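Local coordinates for lipoate-protein ligase, putative (PDB 1VQZ) that is a putative member of the lipoate-protein ligase family, with an N-terminal domain of the lipoyl protein ligase A/B type and a small C-terminal domain, at residues E40-S52 with D90-E102. Sequence-based numbering, arbitrary orientation.
Sequences EDQIFLLWINKPS and DLNNLNYTIISKE
W47 and T97 meet through side chains as well as backbone: the indole NE1 donates to OG1 of T97 at 2.9 Å, nearly straight (173°), with the hydroxyl oxygen at the ring edge and in its plane. E30 of the covering helix 23-36 gives OG1 a second hydrogen-bond partner, so both polar groups are satisfied within the buried face. With CG between the backbone N and carbonyl carbon (chi1 49°), the indole folds across the neighbouring strand, and CB of N95 sits over its six-membered ring as a CH-pi contact, 3.7 Å from the centroid. L45 lies alongside T97 on the same face, its CD2 against the threonine CB.

Backbone groups are paired in turn. I43 with I99, L45 with T97 and W47 with N95 each exchange two N-H...O bonds, and K101 N adds one to D41 O (2.8 Å). On the opposite face L46 CD2 packs on CB of Y96, whose hydroxyl is bonded to N146.

Past the W47-N95 pair a water links N49 to the type I turn D90-N93. It accepts from N49 N (2.8 Å), and D90 O and N93 O both lie within donating distance, though more acceptors surround it than its two protons can serve at once. The N49 carboxamide oxygen is held by N26, while in the turn N92 N bonds to D90 OD1, forming an Asx turn. I48 packs its CG1 against CD1 of L94 and its CG2 against L91.

Strands 42-47 and 93-101 thus form an antiparallel pair inside the mixed sheet of the lipoyl protein ligase A/B domain, between strands 13-17 and 154-162.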
ATOM      1  N   GLU A  40       6.419  -9.790  19.318  1.00 25.77           N
ATOM      2  CA  GLU A  40       7.603  -9.133  18.804  1.00 26.65           C
ATOM      3  C   GLU A  40       7.222  -7.687  18.556  1.00 28.88           C
ATOM      4  O   GLU A  40       6.372  -7.416  17.713  1.00 29.86           O
ATOM      5  CB  GLU A  40       8.010  -9.759  17.472  1.00 26.76           C
ATOM      6  CG  GLU A  40       8.008 -11.282  17.458  1.00 29.61           C
ATOM      7  CD  GLU A  40       8.947 -11.889  18.486  1.00 34.18           C
ATOM      8  OE1 GLU A  40       9.959 -11.259  18.860  1.00 28.07           O
ATOM      9  OE2 GLU A  40       8.642 -13.010  18.920  1.00 45.81           O
ATOM     10  N   ASP A  41       7.850  -6.777  19.273  1.00 26.54           N
ATOM     11  CA  ASP A  41       7.522  -5.352  19.183  1.00 29.94           C
ATOM     12  C   ASP A  41       7.986  -4.625  17.920  1.00 29.63           C
ATOM     13  O   ASP A  41       7.420  -3.593  17.556  1.00 28.59           O
ATOM     14  CB  ASP A  41       8.140  -4.637  20.359  1.00 27.34           C
ATOM     15  CG  ASP A  41       7.509  -5.036  21.687  1.00 38.54           C
ATOM     16  OD1 ASP A  41       6.324  -5.403  21.708  1.00 34.34           O
ATOM     17  OD2 ASP A  41       8.212  -4.950  22.705  1.00 35.00           O
ATOM     18  N   GLN A  42       9.052  -5.118  17.300  1.00 28.76           N
ATOM     19  CA  GLN A  42       9.605  -4.531  16.080  1.00 25.36           C
ATOM     20  C   GLN A  42      10.058  -5.624  15.152  1.00 27.29           C
ATOM     21  O   GLN A  42      10.839  -6.511  15.556  1.00 24.03           O
ATOM     22  CB  GLN A  42      10.861  -3.687  16.367  1.00 27.87           C
ATOM     23  CG  GLN A  42      10.609  -2.333  16.927  1.00 30.79           C
ATOM     24  CD  GLN A  42      10.416  -2.356  18.411  1.00 39.01           C
ATOM     25  OE1 GLN A  42      11.031  -3.162  19.119  1.00 43.53           O
ATOM     26  NE2 GLN A  42       9.539  -1.481  18.904  1.00 51.44           N
ATOM     27  N   ILE A  43       9.639  -5.511  13.903  1.00 24.38           N
ATOM     28  CA  ILE A  43       9.923  -6.529  12.877  1.00 25.19           C
ATOM     29  C   ILE A  43      10.328  -5.864  11.577  1.00 26.65           C
ATOM     30  O   ILE A  43       9.705  -4.889  11.138  1.00 27.11           O
ATOM     31  CB  ILE A  43       8.720  -7.522  12.607  1.00 24.27           C
ATOM     32  CG1 ILE A  43       8.241  -8.209  13.893  1.00 25.08           C
ATOM     33  CG2 ILE A  43       9.140  -8.566  11.568  1.00 30.34           C
ATOM     34  CD1 ILE A  43       6.957  -8.991  13.764  1.00 28.31           C
ATOM     35  N   PHE A  44      11.403  -6.384  10.987  1.00 29.68           N
ATOM     36  CA  PHE A  44      11.973  -5.890   9.743  1.00 30.20           C
ATOM     37  C   PHE A  44      12.118  -7.055   8.748  1.00 29.87           C
ATOM     38  O   PHE A  44      12.584  -8.159   9.100  1.00 29.59           O
ATOM     39  CB  PHE A  44      13.347  -5.235   9.985  1.00 29.66           C
ATOM     40  CG  PHE A  44      14.051  -4.777   8.703  1.00 29.33           C
ATOM     41  CD1 PHE A  44      13.505  -3.766   7.908  1.00 26.66           C
ATOM     42  CD2 PHE A  44      15.255  -5.376   8.271  1.00 25.94           C
ATOM     43  CE1 PHE A  44      14.150  -3.373   6.716  1.00 34.15           C
ATOM     44  CE2 PHE A  44      15.890  -4.969   7.076  1.00 36.47           C
ATOM     45  CZ  PHE A  44      15.340  -3.972   6.320  1.00 31.92           C
ATOM     46  N   LEU A  45      11.711  -6.809   7.515  1.00 28.77           N
ATOM     47  CA  LEU A  45      12.030  -7.711   6.402  1.00 32.02           C
ATOM     48  C   LEU A  45      12.140  -7.027   5.056  1.00 33.40           C
ATOM     49  O   LEU A  45      11.489  -6.005   4.807  1.00 30.94           O
ATOM     50  CB  LEU A  45      11.041  -8.877   6.266  1.00 33.10           C
ATOM     51  CG  LEU A  45       9.543  -8.663   6.184  1.00 34.12           C
ATOM     52  CD1 LEU A  45       8.868  -9.883   5.593  1.00 42.55           C
ATOM     53  CD2 LEU A  45       8.981  -8.395   7.612  1.00 36.33           C
ATOM     54  N   LEU A  46      12.981  -7.647   4.213  1.00 33.12           N
ATOM     55  CA  LEU A  46      13.161  -7.302   2.796  1.00 28.95           C
ATOM     56  C   LEU A  46      12.781  -8.505   1.923  1.00 27.63           C
ATOM     57  O   LEU A  46      13.111  -9.616   2.250  1.00 29.17           O
ATOM     58  CB  LEU A  46      14.605  -6.921   2.530  1.00 25.72           C
ATOM     59  CG  LEU A  46      15.168  -5.764   3.364  1.00 31.43           C
ATOM     60  CD1 LEU A  46      16.711  -5.663   3.312  1.00 31.11           C
ATOM     61  CD2 LEU A  46      14.513  -4.503   2.934  1.00 31.71           C
ATOM     62  N   TRP A  47      12.073  -8.269   0.825  1.00 27.31           N
ATOM     63  CA  TRP A  47      11.576  -9.344  -0.012  1.00 30.71           C
ATOM     64  C   TRP A  47      11.186  -8.900  -1.420  1.00 30.47           C
ATOM     65  O   TRP A  47      11.068  -7.724  -1.695  1.00 34.04           O
ATOM     66  CB  TRP A  47      10.415 -10.056   0.694  1.00 30.40           C
ATOM     67  CG  TRP A  47       9.367  -9.129   1.234  1.00 31.85           C
ATOM     68  CD1 TRP A  47       9.439  -8.332   2.355  1.00 34.63           C
ATOM     69  CD2 TRP A  47       8.117  -8.872   0.640  1.00 30.04           C
ATOM     70  NE1 TRP A  47       8.274  -7.632   2.513  1.00 33.51           N
ATOM     71  CE2 TRP A  47       7.445  -7.929   1.459  1.00 36.71           C
ATOM     72  CE3 TRP A  47       7.470  -9.371  -0.490  1.00 30.93           C
ATOM     73  CZ2 TRP A  47       6.143  -7.472   1.169  1.00 32.51           C
ATOM     74  CZ3 TRP A  47       6.159  -8.894  -0.788  1.00 27.45           C
ATOM     75  CH2 TRP A  47       5.515  -7.985   0.067  1.00 32.06           C
ATOM     76  N   ILE A  48      11.003  -9.895  -2.306  1.00 32.02           N
ATOM     77  CA  ILE A  48      10.917  -9.692  -3.738  1.00 31.22           C
ATOM     78  C   ILE A  48       9.811 -10.566  -4.324  1.00 29.13           C
ATOM     79  O   ILE A  48       9.738 -11.779  -4.094  1.00 28.37           O
ATOM     80  CB  ILE A  48      12.300  -9.961  -4.454  1.00 32.14           C
ATOM     81  CG1 ILE A  48      13.400  -9.037  -3.876  1.00 31.58           C
ATOM     82  CG2 ILE A  48      12.162  -9.790  -5.958  1.00 30.43           C
ATOM     83  CD1 ILE A  48      14.829  -9.251  -4.449  1.00 32.90           C
ATOM     84  N   ASN A  49       8.930  -9.899  -5.059  1.00 31.42           N
ATOM     85  CA  ASN A  49       7.833 -10.536  -5.810  1.00 30.17           C
ATOM     86  C   ASN A  49       8.189 -10.675  -7.255  1.00 28.50           C
ATOM     87  O   ASN A  49       8.854  -9.793  -7.819  1.00 25.97           O
ATOM     88  CB  ASN A  49       6.605  -9.649  -5.758  1.00 31.31           C
ATOM     89  CG  ASN A  49       6.012  -9.548  -4.366  1.00 36.18           C
ATOM     90  OD1 ASN A  49       6.023 -10.537  -3.608  1.00 32.20           O
ATOM     91  ND2 ASN A  49       5.399  -8.360  -4.052  1.00 33.31           N
ATOM     92  N   LYS A  50       7.751 -11.792  -7.842  1.00 29.87           N
ATOM     93  CA  LYS A  50       7.687 -11.980  -9.276  1.00 30.30           C
ATOM     94  C   LYS A  50       6.778 -10.915  -9.953  1.00 28.44           C
ATOM     95  O   LYS A  50       6.015 -10.267  -9.285  1.00 32.72           O
ATOM     96  CB  LYS A  50       7.143 -13.387  -9.566  1.00 30.25           C
ATOM     97  CG  LYS A  50       5.635 -13.527  -9.334  1.00 28.57           C
ATOM     98  CD  LYS A  50       5.196 -14.996  -9.051  1.00 35.52           C
ATOM     99  CE  LYS A  50       5.234 -15.914 -10.298  1.00 38.97           C
ATOM    100  NZ  LYS A  50       4.247 -15.533 -11.332  1.00 33.41           N
ATOM    101  N   PRO A  51       6.868 -10.742 -11.293  1.00 29.48           N
ATOM    102  CA  PRO A  51       6.027  -9.705 -11.961  1.00 31.39           C
ATOM    103  C   PRO A  51       4.548  -9.684 -11.521  1.00 29.03           C
ATOM    104  O   PRO A  51       3.774 -10.679 -11.665  1.00 29.50           O
ATOM    105  CB  PRO A  51       6.171 -10.015 -13.468  1.00 31.59           C
ATOM    106  CG  PRO A  51       7.605 -10.605 -13.552  1.00 37.05           C
ATOM    107  CD  PRO A  51       7.730 -11.456 -12.249  1.00 29.68           C
ATOM    108  N   SER A  52       4.150  -8.533 -11.022  1.00 26.34           N
ATOM    109  CA  SER A  52       2.884  -8.380 -10.320  1.00 27.09           C
ATOM    110  C   SER A  52       2.360  -6.965 -10.404  1.00 28.70           C
ATOM    111  O   SER A  52       3.138  -6.009 -10.364  1.00 29.42           O
ATOM    112  CB  SER A  52       3.048  -8.753  -8.829  1.00 28.26           C
ATOM    113  OG  SER A  52       3.527 -10.100  -8.626  1.00 30.39           O
ATOM    114  N   ASP A  90       8.490  -6.357  -9.970  1.00 29.19           N
ATOM    115  CA  ASP A  90       9.200  -7.408 -10.632  1.00 28.05           C
ATOM    116  C   ASP A  90      10.370  -7.879  -9.773  1.00 30.96           C
ATOM    117  O   ASP A  90      10.550  -7.418  -8.630  1.00 30.28           O
ATOM    118  CB  ASP A  90       9.551  -7.008 -12.096  1.00 29.39           C
ATOM    119  CG  ASP A  90      10.703  -5.998 -12.229  1.00 29.59           C
ATOM    120  OD1 ASP A  90      11.427  -5.697 -11.267  1.00 31.88           O
ATOM    121  OD2 ASP A  90      10.887  -5.479 -13.364  1.00 28.52           O
ATOM    122  N   LEU A  91      11.185  -8.793 -10.318  1.00 30.44           N
ATOM    123  CA  LEU A  91      12.271  -9.368  -9.567  1.00 31.36           C
ATOM    124  C   LEU A  91      13.383  -8.363  -9.190  1.00 30.65           C
ATOM    125  O   LEU A  91      14.270  -8.719  -8.441  1.00 28.88           O
ATOM    126  CB  LEU A  91      12.888 -10.554 -10.319  1.00 30.81           C
ATOM    127  CG  LEU A  91      11.983 -11.773 -10.402  1.00 26.90           C
ATOM    128  CD1 LEU A  91      12.758 -12.899 -11.099  1.00 37.63           C
ATOM    129  CD2 LEU A  91      11.459 -12.264  -9.000  1.00 30.86           C
ATOM    130  N   ASN A  92      13.321  -7.146  -9.733  1.00 30.43           N
ATOM    131  CA  ASN A  92      14.252  -6.076  -9.411  1.00 30.11           C
ATOM    132  C   ASN A  92      13.622  -4.921  -8.608  1.00 29.30           C
ATOM    133  O   ASN A  92      14.191  -3.790  -8.485  1.00 27.38           O
ATOM    134  CB  ASN A  92      14.909  -5.585 -10.689  1.00 31.82           C
ATOM    135  CG  ASN A  92      15.902  -6.562 -11.220  1.00 35.15           C
ATOM    136  OD1 ASN A  92      16.863  -6.863 -10.543  1.00 33.25           O
ATOM    137  ND2 ASN A  92      15.668  -7.084 -12.424  1.00 33.63           N
ATOM    138  N   ASN A  93      12.473  -5.234  -8.017  1.00 31.27           N
ATOM    139  CA  ASN A  93      11.778  -4.342  -7.071  1.00 31.69           C
ATOM    140  C   ASN A  93      11.944  -4.930  -5.700  1.00 32.33           C
ATOM    141  O   ASN A  93      11.488  -6.042  -5.470  1.00 36.15           O
ATOM    142  CB  ASN A  93      10.298  -4.258  -7.436  1.00 33.42           C
ATOM    143  CG  ASN A  93       9.509  -3.393  -6.472  1.00 29.13           C
ATOM    144  OD1 ASN A  93       9.602  -2.186  -6.523  1.00 37.71           O
ATOM    145  ND2 ASN A  93       8.691  -4.008  -5.642  1.00 39.10           N
ATOM    146  N   LEU A  94      12.585  -4.205  -4.795  1.00 29.76           N
ATOM    147  CA  LEU A  94      12.882  -4.714  -3.466  1.00 29.55           C
ATOM    148  C   LEU A  94      11.907  -4.091  -2.497  1.00 29.16           C
ATOM    149  O   LEU A  94      11.906  -2.877  -2.302  1.00 30.58           O
ATOM    150  CB  LEU A  94      14.317  -4.363  -3.044  1.00 27.09           C
ATOM    151  CG  LEU A  94      14.770  -4.875  -1.671  1.00 28.75           C
ATOM    152  CD1 LEU A  94      14.637  -6.345  -1.578  1.00 25.81           C
ATOM    153  CD2 LEU A  94      16.217  -4.422  -1.385  1.00 31.26           C
ATOM    154  N   ASN A  95      11.070  -4.951  -1.925  1.00 29.46           N
ATOM    155  CA  ASN A  95      10.058  -4.582  -0.928  1.00 29.44           C
ATOM    156  C   ASN A  95      10.679  -4.546   0.454  1.00 26.74           C
ATOM    157  O   ASN A  95      11.527  -5.364   0.782  1.00 29.77           O
ATOM    158  CB  ASN A  95       8.881  -5.602  -0.987  1.00 28.27           C
ATOM    159  CG  ASN A  95       8.164  -5.578  -2.349  1.00 31.57           C
ATOM    160  OD1 ASN A  95       8.163  -6.560  -3.118  1.00 38.83           O
ATOM    161  ND2 ASN A  95       7.642  -4.437  -2.682  1.00 29.47           N
ATOM    162  N   TYR A  96      10.241  -3.599   1.272  1.00 28.40           N
ATOM    163  CA  TYR A  96      10.662  -3.520   2.667  1.00 28.99           C
ATOM    164  C   TYR A  96       9.414  -3.478   3.523  1.00 31.11           C
ATOM    165  O   TYR A  96       8.345  -2.951   3.096  1.00 28.30           O
ATOM    166  CB  TYR A  96      11.575  -2.292   2.963  1.00 26.71           C
ATOM    167  CG  TYR A  96      10.892  -0.953   2.784  1.00 31.55           C
ATOM    168  CD1 TYR A  96      10.881  -0.295   1.548  1.00 30.06           C
ATOM    169  CD2 TYR A  96      10.211  -0.368   3.852  1.00 32.90           C
ATOM    170  CE1 TYR A  96      10.209   0.923   1.398  1.00 27.81           C
ATOM    171  CE2 TYR A  96       9.543   0.814   3.714  1.00 37.09           C
ATOM    172  CZ  TYR A  96       9.534   1.464   2.502  1.00 35.20           C
ATOM    173  OH  TYR A  96       8.858   2.661   2.450  1.00 34.04           O
ATOM    174  N   THR A  97       9.563  -3.997   4.747  1.00 29.58           N
ATOM    175  CA  THR A  97       8.498  -3.987   5.758  1.00 29.21           C
ATOM    176  C   THR A  97       9.063  -3.609   7.127  1.00 30.07           C
ATOM    177  O   THR A  97       9.985  -4.236   7.593  1.00 27.89           O
ATOM    178  CB  THR A  97       7.921  -5.374   5.880  1.00 32.73           C
ATOM    179  OG1 THR A  97       7.438  -5.780   4.603  1.00 31.18           O
ATOM    180  CG2 THR A  97       6.835  -5.431   6.881  1.00 29.16           C
ATOM    181  N   ILE A  98       8.510  -2.571   7.744  1.00 30.60           N
ATOM    182  CA  ILE A  98       8.894  -2.099   9.077  1.00 28.75           C
ATOM    183  C   ILE A  98       7.632  -2.106   9.942  1.00 28.03           C
ATOM    184  O   ILE A  98       6.771  -1.272   9.776  1.00 29.16           O
ATOM    185  CB  ILE A  98       9.437  -0.680   9.005  1.00 29.66           C
ATOM    186  CG1 ILE A  98      10.516  -0.592   7.919  1.00 35.22           C
ATOM    187  CG2 ILE A  98      10.016  -0.211  10.347  1.00 27.89           C
ATOM    188  CD1 ILE A  98      10.785   0.828   7.514  1.00 38.90           C
ATOM    189  N   ILE A  99       7.567  -3.041  10.880  1.00 25.25           N
ATOM    190  CA  ILE A  99       6.463  -3.181  11.828  1.00 25.88           C
ATOM    191  C   ILE A  99       6.868  -2.847  13.234  1.00 28.93           C
ATOM    192  O   ILE A  99       7.958  -3.248  13.709  1.00 27.43           O
ATOM    193  CB  ILE A  99       5.954  -4.615  11.798  1.00 26.00           C
ATOM    194  CG1 ILE A  99       5.330  -4.920  10.424  1.00 24.36           C
ATOM    195  CG2 ILE A  99       4.967  -4.877  12.922  1.00 27.06           C
ATOM    196  CD1 ILE A  99       5.469  -6.370  10.020  1.00 29.16           C
ATOM    197  N   SER A 100       5.992  -2.115  13.923  1.00 29.34           N
ATOM    198  CA  SER A 100       6.295  -1.656  15.304  1.00 29.87           C
ATOM    199  C   SER A 100       5.037  -1.503  16.122  1.00 29.37           C
ATOM    200  O   SER A 100       4.021  -1.018  15.633  1.00 31.97           O
ATOM    201  CB  SER A 100       7.020  -0.316  15.298  1.00 32.97           C
ATOM    202  OG  SER A 100       6.155   0.637  14.700  1.00 37.21           O
ATOM    203  N   LYS A 101       5.105  -1.988  17.342  1.00 27.46           N
ATOM    204  CA  LYS A 101       4.168  -1.663  18.377  1.00 32.36           C
ATOM    205  C   LYS A 101       4.168  -0.158  18.584  1.00 32.15           C
ATOM    206  O   LYS A 101       5.222   0.491  18.664  1.00 30.92           O
ATOM    207  CB  LYS A 101       4.594  -2.348  19.676  1.00 29.68           C
ATOM    208  CG  LYS A 101       3.701  -2.062  20.889  1.00 35.33           C
ATOM    209  CD  LYS A 101       4.206  -2.809  22.136  1.00 38.03           C
ATOM    210  CE  LYS A 101       3.245  -2.610  23.317  1.00 42.15           C
ATOM    211  NZ  LYS A 101       3.469  -3.565  24.455  1.00 45.13           N
ATOM    212  N   GLU A 102       2.969   0.386  18.673  1.00 33.16           N
ATOM    213  CA  GLU A 102       2.753   1.791  18.918  1.00 34.15           C
ATOM    214  C   GLU A 102       3.233   2.079  20.336  1.00 33.61           C
ATOM    215  O   GLU A 102       2.701   1.553  21.294  1.00 32.39           O
ATOM    216  CB  GLU A 102       1.261   2.108  18.756  1.00 32.08           C
ATOM    217  CG  GLU A 102       0.865   3.546  18.976  1.00 37.06           C
ATOM    218  CD  GLU A 102      -0.621   3.781  18.702  1.00 36.21           C
ATOM    219  OE1 GLU A 102      -1.376   2.791  18.638  1.00 45.09           O
ATOM    220  OE2 GLU A 102      -1.036   4.950  18.545  1.00 44.07           O
TER
HETATM  221  O   HOH W   1       9.207  -7.311  -6.191  1.00 19.83           O